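Local coordinates for alpha-Amylase (Thermotoga maritima, PDB 2B5D), which belongs to glycoside hydrolase family 57, whose catalytic domain is an incomplete beta/alpha barrel carrying helical insertions, at residues K87-T92 against R269-Y273; W246-Y252 against D322-K326; K290-I294 against K304-D308. All coordinates share one frame; numbering follows the deposited sequence.

How the interactions relate
Three contacts from one family 57 domain illustrate how polar and aromatic chemistry shift with place in the fold. Interaction 2 is the buried one, an aromatic cluster with a single polar end where a loop meets helix 309-338. Interactions 1 and 3 lie farther from the chain's centre and are only partly buried. Interaction 1 relies on arginines, a carboxylate and a tyrosine between a helix and the start of another; interaction 3 joins two parts of one loop by backbone bonds and a salt bridge. These two touch, Glu88 OE1 lying 2.6 Å from Tyr291 OH in a probable hydrogen bond. Interaction 2 stays apart, about 6 Å from interaction 3 at the nearest atoms, although residues 304-308 lead into its helix.

Interaction 1 of 3, residues K87-T92 against R269-Y273; sequences KEVERT and REMEY
Arg269 reaches toward the C-terminal part of helix 68-91 and meets Glu88 there in a salt bridge, its NH1 lying 2.6 Å from OE2; the place of that oxygen is somewhat doubtful, so the exact length deserves caution. The carboxylate comes to the edge of the guanidinium rather than its face. Both charges have second partners: Arg269 NH2 pairs with Glu95, and Glu88 OE1 bonds to Tyr291 OH. The flat side of Arg269 is used differently. Arg91 slides past it in the opposite direction, laying CG 3.3 Å above one face, while Arg269 NE sits over the centre of the Arg91 guanidinium with the two planes 33° apart. Glu270, at the N-cap position of the next helix, offers Arg91 a nearby opposite charge: its OE1 is 4.3 Å from NH2, too far out of the guanidinium plane for an N-H to point at it. Tyr273 follows one turn later. With CG anti to the backbone N (chi1 -180°), its ring reaches across between Lys87 and Arg91. Lys87 CD lies over one ring face, 4.1 Å from CZ, on the way to a bond between Lys87 NZ and Tyr277. Arg91 crosses with its guanidinium nearly perpendicular to the ring, NE 3.4 Å from CD2. Tyr273 OH is 3.1 Å from Lys87 O, at best a weak bond. Together these residues form a polar interface joining helix 68-91 to the start of helix 271-274 and the residues before it, consistent with helical additions to the family 57 barrel.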
# COMPACT_ATOMS: atom_id res chain seq x y z
N LYS A 87 28.82 25.56 -2.54
CA LYS A 87 27.57 26.24 -2.87
C LYS A 87 26.97 26.85 -1.61
O LYS A 87 26.30 27.90 -1.67
CB LYS A 87 26.56 25.26 -3.44
CG LYS A 87 26.33 25.27 -4.94
CD LYS A 87 24.97 24.62 -5.23
CE LYS A 87 24.56 24.65 -6.70
NZ LYS A 87 24.92 23.41 -7.46
N GLU A 88 27.20 26.19 -0.48
CA GLU A 88 26.57 26.56 0.77
C GLU A 88 27.31 27.66 1.49
O GLU A 88 26.68 28.52 2.11
CB GLU A 88 26.35 25.33 1.66
CG GLU A 88 25.01 24.61 1.40
CD GLU A 88 23.77 25.39 1.87
OE1 GLU A 88 23.83 25.99 2.96
OE2 GLU A 88 22.73 25.38 1.18
N VAL A 89 28.65 27.65 1.40
CA VAL A 89 29.45 28.72 2.00
C VAL A 89 29.17 30.12 1.37
O VAL A 89 29.22 31.12 2.08
CB VAL A 89 30.98 28.39 2.09
CG1 VAL A 89 31.55 28.02 0.76
CG2 VAL A 89 31.75 29.58 2.67
N GLU A 90 28.85 30.16 0.07
CA GLU A 90 28.44 31.42 -0.58
C GLU A 90 26.99 31.81 -0.27
O GLU A 90 26.74 32.93 0.18
CB GLU A 90 28.70 31.41 -2.10
CG GLU A 90 29.97 32.17 -2.53
CD GLU A 90 29.75 33.68 -2.75
OE1 GLU A 90 30.38 34.24 -3.68
OE2 GLU A 90 28.95 34.31 -2.01
N ARG A 91 26.05 30.89 -0.50
CA ARG A 91 24.63 31.12 -0.22
C ARG A 91 24.35 31.51 1.23
O ARG A 91 23.34 32.15 1.52
CB ARG A 91 23.80 29.88 -0.64
CG ARG A 91 22.31 29.84 -0.19
CD ARG A 91 21.32 30.42 -1.22
NE ARG A 91 20.20 29.51 -1.53
CZ ARG A 91 18.98 29.53 -0.95
NH1 ARG A 91 18.70 30.43 -0.01
NH2 ARG A 91 18.05 28.65 -1.32
N THR A 92 25.25 31.14 2.15
CA THR A 92 25.05 31.45 3.58
C THR A 92 25.59 32.81 4.01
O THR A 92 25.17 33.36 5.05
CB THR A 92 25.63 30.37 4.53
OG1 THR A 92 27.01 30.13 4.23
CG2 THR A 92 24.82 29.07 4.43
N ARG A 269 16.19 23.96 1.92
CA ARG A 269 16.64 24.73 0.77
C ARG A 269 15.65 24.58 -0.40
O ARG A 269 14.99 23.54 -0.55
CB ARG A 269 18.04 24.30 0.35
CG ARG A 269 18.93 25.43 -0.11
CD ARG A 269 19.95 25.83 0.94
NE ARG A 269 19.64 27.11 1.57
CZ ARG A 269 20.52 27.90 2.19
NH1 ARG A 269 21.81 27.57 2.29
NH2 ARG A 269 20.11 29.04 2.70
N GLU A 270 15.54 25.63 -1.22
CA GLU A 270 14.61 25.64 -2.36
C GLU A 270 14.95 24.55 -3.38
O GLU A 270 16.12 24.28 -3.64
CB GLU A 270 14.59 27.01 -3.03
CG GLU A 270 14.25 28.15 -2.08
CD GLU A 270 13.74 29.39 -2.81
OE1 GLU A 270 14.35 30.47 -2.67
OE2 GLU A 270 12.72 29.26 -3.53
N MET A 271 13.89 23.96 -3.93
CA MET A 271 13.97 22.79 -4.81
C MET A 271 14.94 22.89 -6.00
O MET A 271 15.65 21.92 -6.31
CB MET A 271 12.56 22.42 -5.30
CG MET A 271 12.52 21.22 -6.25
SD MET A 271 13.33 19.76 -5.56
CE MET A 271 12.11 19.25 -4.33
N GLU A 272 14.97 24.05 -6.66
CA GLU A 272 15.85 24.24 -7.82
C GLU A 272 17.31 24.29 -7.40
O GLU A 272 18.19 23.81 -8.12
CB GLU A 272 15.47 25.47 -8.64
CG GLU A 272 15.71 25.26 -10.16
CD GLU A 272 15.53 26.52 -10.98
OE1 GLU A 272 15.65 27.63 -10.41
OE2 GLU A 272 15.28 26.40 -12.21
N TYR A 273 17.54 24.88 -6.23
CA TYR A 273 18.86 24.92 -5.61
C TYR A 273 19.38 23.51 -5.29
O TYR A 273 20.53 23.17 -5.58
CB TYR A 273 18.79 25.75 -4.32
CG TYR A 273 20.10 25.86 -3.59
CD1 TYR A 273 20.58 24.80 -2.81
CD2 TYR A 273 20.88 27.01 -3.68
CE1 TYR A 273 21.80 24.89 -2.14
CE2 TYR A 273 22.09 27.11 -3.02
CZ TYR A 273 22.54 26.05 -2.25
OH TYR A 273 23.74 26.16 -1.59

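Interaction 2 of 3, residues W246-Y252 against D322-K326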
# COMPACT_ATOMS: atom_id res chain seq x y z
N TRP A 246 22.56 7.33 26.53
CA TRP A 246 22.72 7.90 25.18
C TRP A 246 21.42 8.24 24.48
O TRP A 246 21.42 8.57 23.30
CB TRP A 246 23.51 6.95 24.32
CG TRP A 246 24.65 6.44 25.06
CD1 TRP A 246 24.90 5.15 25.35
CD2 TRP A 246 25.69 7.21 25.68
NE1 TRP A 246 26.05 5.05 26.10
CE2 TRP A 246 26.56 6.30 26.30
CE3 TRP A 246 25.96 8.58 25.76
CZ2 TRP A 246 27.70 6.72 27.00
CZ3 TRP A 246 27.10 8.99 26.44
CH2 TRP A 246 27.95 8.05 27.05
N SER A 247 20.32 8.13 25.22
CA SER A 247 19.01 8.49 24.78
C SER A 247 18.90 10.00 24.50
O SER A 247 19.39 10.79 25.28
CB SER A 247 18.05 8.12 25.90
OG SER A 247 16.72 8.41 25.54
N ALA A 248 18.25 10.38 23.40
CA ALA A 248 17.87 11.76 23.15
C ALA A 248 16.71 12.21 24.04
O ALA A 248 16.59 13.39 24.38
CB ALA A 248 17.50 11.95 21.69
N ALA A 249 15.83 11.28 24.36
CA ALA A 249 14.70 11.58 25.23
C ALA A 249 15.12 11.84 26.70
O ALA A 249 14.54 12.75 27.37
CB ALA A 249 13.64 10.49 25.13
N VAL A 250 16.10 11.07 27.20
CA VAL A 250 16.50 11.18 28.62
C VAL A 250 18.01 11.28 28.91
O VAL A 250 18.41 11.37 30.06
CB VAL A 250 15.90 10.05 29.50
CG1 VAL A 250 14.37 9.91 29.30
CG2 VAL A 250 16.61 8.69 29.23
N GLY A 251 18.85 11.27 27.90
CA GLY A 251 20.28 11.21 28.18
C GLY A 251 21.05 12.38 27.64
O GLY A 251 20.46 13.37 27.20
N TYR A 252 22.37 12.29 27.65
CA TYR A 252 23.21 13.39 27.18
C TYR A 252 22.86 13.91 25.78
O TYR A 252 22.65 15.10 25.62
CB TYR A 252 24.70 13.06 27.20
CG TYR A 252 25.26 12.56 28.50
CD1 TYR A 252 26.00 11.38 28.55
CD2 TYR A 252 25.07 13.29 29.69
CE1 TYR A 252 26.55 10.93 29.74
CE2 TYR A 252 25.61 12.86 30.87
CZ TYR A 252 26.34 11.67 30.88
OH TYR A 252 26.86 11.23 32.05
N ASP A 322 30.57 14.40 33.71
CA ASP A 322 29.50 13.71 34.39
C ASP A 322 29.74 12.18 34.34
O ASP A 322 29.71 11.49 35.35
CB ASP A 322 28.16 14.03 33.76
CG ASP A 322 27.02 13.67 34.65
OD1 ASP A 322 26.91 14.31 35.69
OD2 ASP A 322 26.21 12.79 34.33
N PHE A 323 29.96 11.67 33.14
CA PHE A 323 30.11 10.26 32.97
C PHE A 323 31.34 9.72 33.72
O PHE A 323 31.20 8.73 34.47
CB PHE A 323 30.09 9.84 31.50
CG PHE A 323 29.66 8.41 31.30
CD1 PHE A 323 28.44 7.98 31.80
CD2 PHE A 323 30.49 7.50 30.64
CE1 PHE A 323 28.07 6.68 31.66
CE2 PHE A 323 30.12 6.20 30.48
CZ PHE A 323 28.90 5.78 30.98
N LEU A 324 32.49 10.39 33.54
CA LEU A 324 33.69 10.15 34.35
C LEU A 324 33.42 10.04 35.85
O LEU A 324 33.77 9.02 36.48
CB LEU A 324 34.73 11.23 34.13
CG LEU A 324 35.99 11.16 35.00
CD1 LEU A 324 37.06 10.21 34.44
CD2 LEU A 324 36.58 12.57 35.18
N HIS A 325 32.78 11.06 36.43
CA HIS A 325 32.49 11.05 37.85
C HIS A 325 31.57 9.91 38.21
O HIS A 325 31.77 9.26 39.21
CB HIS A 325 32.02 12.44 38.39
CG HIS A 325 33.01 13.54 38.10
ND1 HIS A 325 32.65 14.86 37.89
CD2 HIS A 325 34.36 13.49 37.90
CE1 HIS A 325 33.73 15.57 37.59
NE2 HIS A 325 34.78 14.76 37.58
N LYS A 326 30.56 9.63 37.40
CA LYS A 326 29.75 8.41 37.63
C LYS A 326 30.54 7.07 37.60
O LYS A 326 30.26 6.18 38.38
CB LYS A 326 28.59 8.36 36.65
CG LYS A 326 27.60 9.42 36.97
CD LYS A 326 26.56 9.60 35.90
CE LYS A 326 25.26 9.89 36.59
NZ LYS A 326 25.15 11.35 36.82
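Tyr252 and Phe323 mark the closest approach of the two backbones, CA to CA 9.5 Å, so the irregular loop 246-252 reaches helix 309-338 through side chains alone. The loop is drawn into a compact turn by its own bonds: Gly251 N donates to Ser247 O, and Ser247 OG accepts from Val250 N at 3.2 Å, an ST motif. From this turn Tyr252 extends toward the helix and gives its hydroxyl proton to Asp322, OH to OD2 2.8 Å. The aspartate is met at the edge of the ring, with the carboxylate almost perpendicular to it, and the bond uses the anti lone pair of OD2. Lys326, one turn on, grips the same oxygen from the syn side, its NZ 3.1 Å from OD2 and 31° out of the carboxylate plane. Two donors therefore hold OD2, and the lysine charge probably favours the ionised form of the aspartate. Phe323 points toward the loop beside this polar end, with CG anti to the backbone N (chi1 -156°). It crosses Tyr252 at about a right angle, and Phe323 CD1 lies 4.1 Å from Tyr252 CE1, near the plane of the tyrosine ring. One face of Phe323 receives the edge of Trp246 in a T-shaped pair, six-membered ring to phenyl centroid 5.4 Å, planes at 61°. The indole also brings CZ3 to the edge of Tyr252. His319 of the same helix stacks on Tyr252, and Phe213 of the second subunit makes a cation-pi contact with Lys326. Trp246 also meets Phe348 of strand 343-349 and Phe353 of helix 352-356, while Phe363 and Phe367 bring helix 360-373 against the cluster.

Interaction 3 of 3, residues K290-I294 against K304-D308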
# COMPACT_ATOMS: atom_id res chain seq x y z
N LYS A 290 23.60 20.20 8.19
CA LYS A 290 22.52 20.51 9.12
C LYS A 290 22.93 21.67 10.03
O LYS A 290 24.03 21.66 10.58
CB LYS A 290 22.21 19.29 10.00
CG LYS A 290 22.23 17.92 9.33
CD LYS A 290 21.53 16.94 10.23
CE LYS A 290 21.95 15.51 9.96
NZ LYS A 290 21.06 14.85 8.98
N TYR A 291 22.03 22.64 10.22
CA TYR A 291 22.38 23.91 10.86
C TYR A 291 21.73 24.22 12.21
O TYR A 291 22.06 25.20 12.84
CB TYR A 291 22.05 25.06 9.90
CG TYR A 291 22.89 25.12 8.61
CD1 TYR A 291 22.28 25.12 7.38
CD2 TYR A 291 24.28 25.22 8.66
CE1 TYR A 291 23.04 25.19 6.21
CE2 TYR A 291 25.05 25.31 7.49
CZ TYR A 291 24.42 25.30 6.29
OH TYR A 291 25.16 25.38 5.13
N HIS A 292 20.80 23.39 12.67
CA HIS A 292 20.09 23.66 13.92
C HIS A 292 20.56 22.81 15.09
O HIS A 292 21.13 21.72 14.90
CB HIS A 292 18.59 23.53 13.69
CG HIS A 292 18.07 24.39 12.57
ND1 HIS A 292 18.31 24.10 11.23
CD2 HIS A 292 17.36 25.54 12.58
CE1 HIS A 292 17.74 25.03 10.48
NE2 HIS A 292 17.15 25.90 11.28
N ARG A 293 20.39 23.36 16.29
CA ARG A 293 20.60 22.61 17.50
C ARG A 293 19.23 22.13 18.01
O ARG A 293 18.19 22.68 17.62
CB ARG A 293 21.33 23.44 18.55
CG ARG A 293 20.69 24.79 18.87
CD ARG A 293 21.58 25.62 19.78
NE ARG A 293 20.85 26.77 20.30
CZ ARG A 293 20.16 26.79 21.44
NH1 ARG A 293 20.10 25.72 22.23
NH2 ARG A 293 19.52 27.90 21.79
N ILE A 294 19.23 21.15 18.91
CA ILE A 294 17.98 20.60 19.43
C ILE A 294 17.08 21.68 20.05
O ILE A 294 15.85 21.59 19.93
CB ILE A 294 18.23 19.39 20.40
CG1 ILE A 294 18.92 18.24 19.65
CG2 ILE A 294 16.93 18.91 21.10
CD1 ILE A 294 19.60 17.23 20.53
N LYS A 304 13.35 25.87 16.15
CA LYS A 304 14.72 25.46 16.41
C LYS A 304 15.77 26.50 16.04
O LYS A 304 15.77 27.05 14.94
CB LYS A 304 15.03 24.12 15.73
CG LYS A 304 14.30 22.99 16.43
CD LYS A 304 14.87 21.64 16.13
CE LYS A 304 13.94 20.57 16.64
NZ LYS A 304 14.19 20.17 18.06
N GLU A 305 16.69 26.72 16.96
CA GLU A 305 17.74 27.69 16.76
C GLU A 305 18.95 27.11 16.07
O GLU A 305 19.16 25.90 16.06
CB GLU A 305 18.12 28.32 18.10
CG GLU A 305 17.12 29.38 18.46
CD GLU A 305 17.23 29.83 19.87
OE1 GLU A 305 16.18 29.80 20.56
OE2 GLU A 305 18.37 30.22 20.30
N TYR A 306 19.75 28.00 15.51
CA TYR A 306 20.94 27.61 14.78
C TYR A 306 22.03 26.99 15.66
O TYR A 306 22.24 27.40 16.80
CB TYR A 306 21.47 28.80 13.97
CG TYR A 306 20.61 29.12 12.76
CD1 TYR A 306 19.99 30.38 12.63
CD2 TYR A 306 20.39 28.14 11.77
CE1 TYR A 306 19.18 30.68 11.53
CE2 TYR A 306 19.57 28.43 10.67
CZ TYR A 306 18.97 29.71 10.55
OH TYR A 306 18.16 30.00 9.46
N TYR A 307 22.71 25.99 15.10
CA TYR A 307 23.78 25.28 15.79
C TYR A 307 25.00 26.16 16.02
O TYR A 307 25.53 26.79 15.08
CB TYR A 307 24.18 24.03 14.97
CG TYR A 307 25.21 23.12 15.63
CD1 TYR A 307 24.95 22.50 16.88
CD2 TYR A 307 26.42 22.84 15.00
CE1 TYR A 307 25.87 21.67 17.47
CE2 TYR A 307 27.35 21.99 15.58
CZ TYR A 307 27.07 21.41 16.82
OH TYR A 307 27.99 20.56 17.39
N ASP A 308 25.44 26.18 17.27
CA ASP A 308 26.70 26.79 17.68
C ASP A 308 27.60 25.70 18.21
O ASP A 308 27.35 25.15 19.28
CB ASP A 308 26.45 27.85 18.76
CG ASP A 308 27.73 28.59 19.17
OD1 ASP A 308 27.59 29.64 19.83
OD2 ASP A 308 28.87 28.15 18.84
O HOH W 1 21.69 29.11 18.45
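His292 and Tyr306 lie side by side and point the same way, their rings inclined at 33° with centroids 4.9 Å apart, an oblique pairing. Tyr306 CD2 sits over the rim of one imidazole face. The edge of the same imidazole turns to Lys304: His292 CD2 lies 3.2 Å from Lys304 O. Arg293 and Glu305 also run side by side, pointing the same way. Arg293 puts CG between the backbone N and the carbonyl carbon (chi1 54°) and then runs straight out to NE, which carries the guanidinium alongside the glutamate. The two flat groups stand nearly perpendicular, and NH2 meets OE2 at 3.0 Å from above the carboxylate plane, completing a salt bridge. A water near the guanidinium plane accepts from Arg293 NE and donates to Tyr306 O, though that distance is doubtfully short, while Arg293 NH1 bonds to Pro256 O. Lys304 NZ donates to Ile294 O at 2.9 Å and also pairs with Glu260. Tyr291 turns its ring end away toward Glu88, yet its CB packs 4.0 Å from Tyr306 CD2. Two backbone bonds flank the bridged residues His292 and Tyr306: Tyr307 N to Tyr291 O, very short at 2.5 Å and of doubtful exact length, and Arg293 N to Glu305 O at 2.8 Å. That is the pattern of a non-hydrogen-bonded antiparallel pair, here a single bridge; the end-to-end directions of the two parts are 119° apart, well short of antiparallel. It ties together the long loop preceding helix 309-338, whose N-cap Asp308 accepts from Asp310 N through OD2.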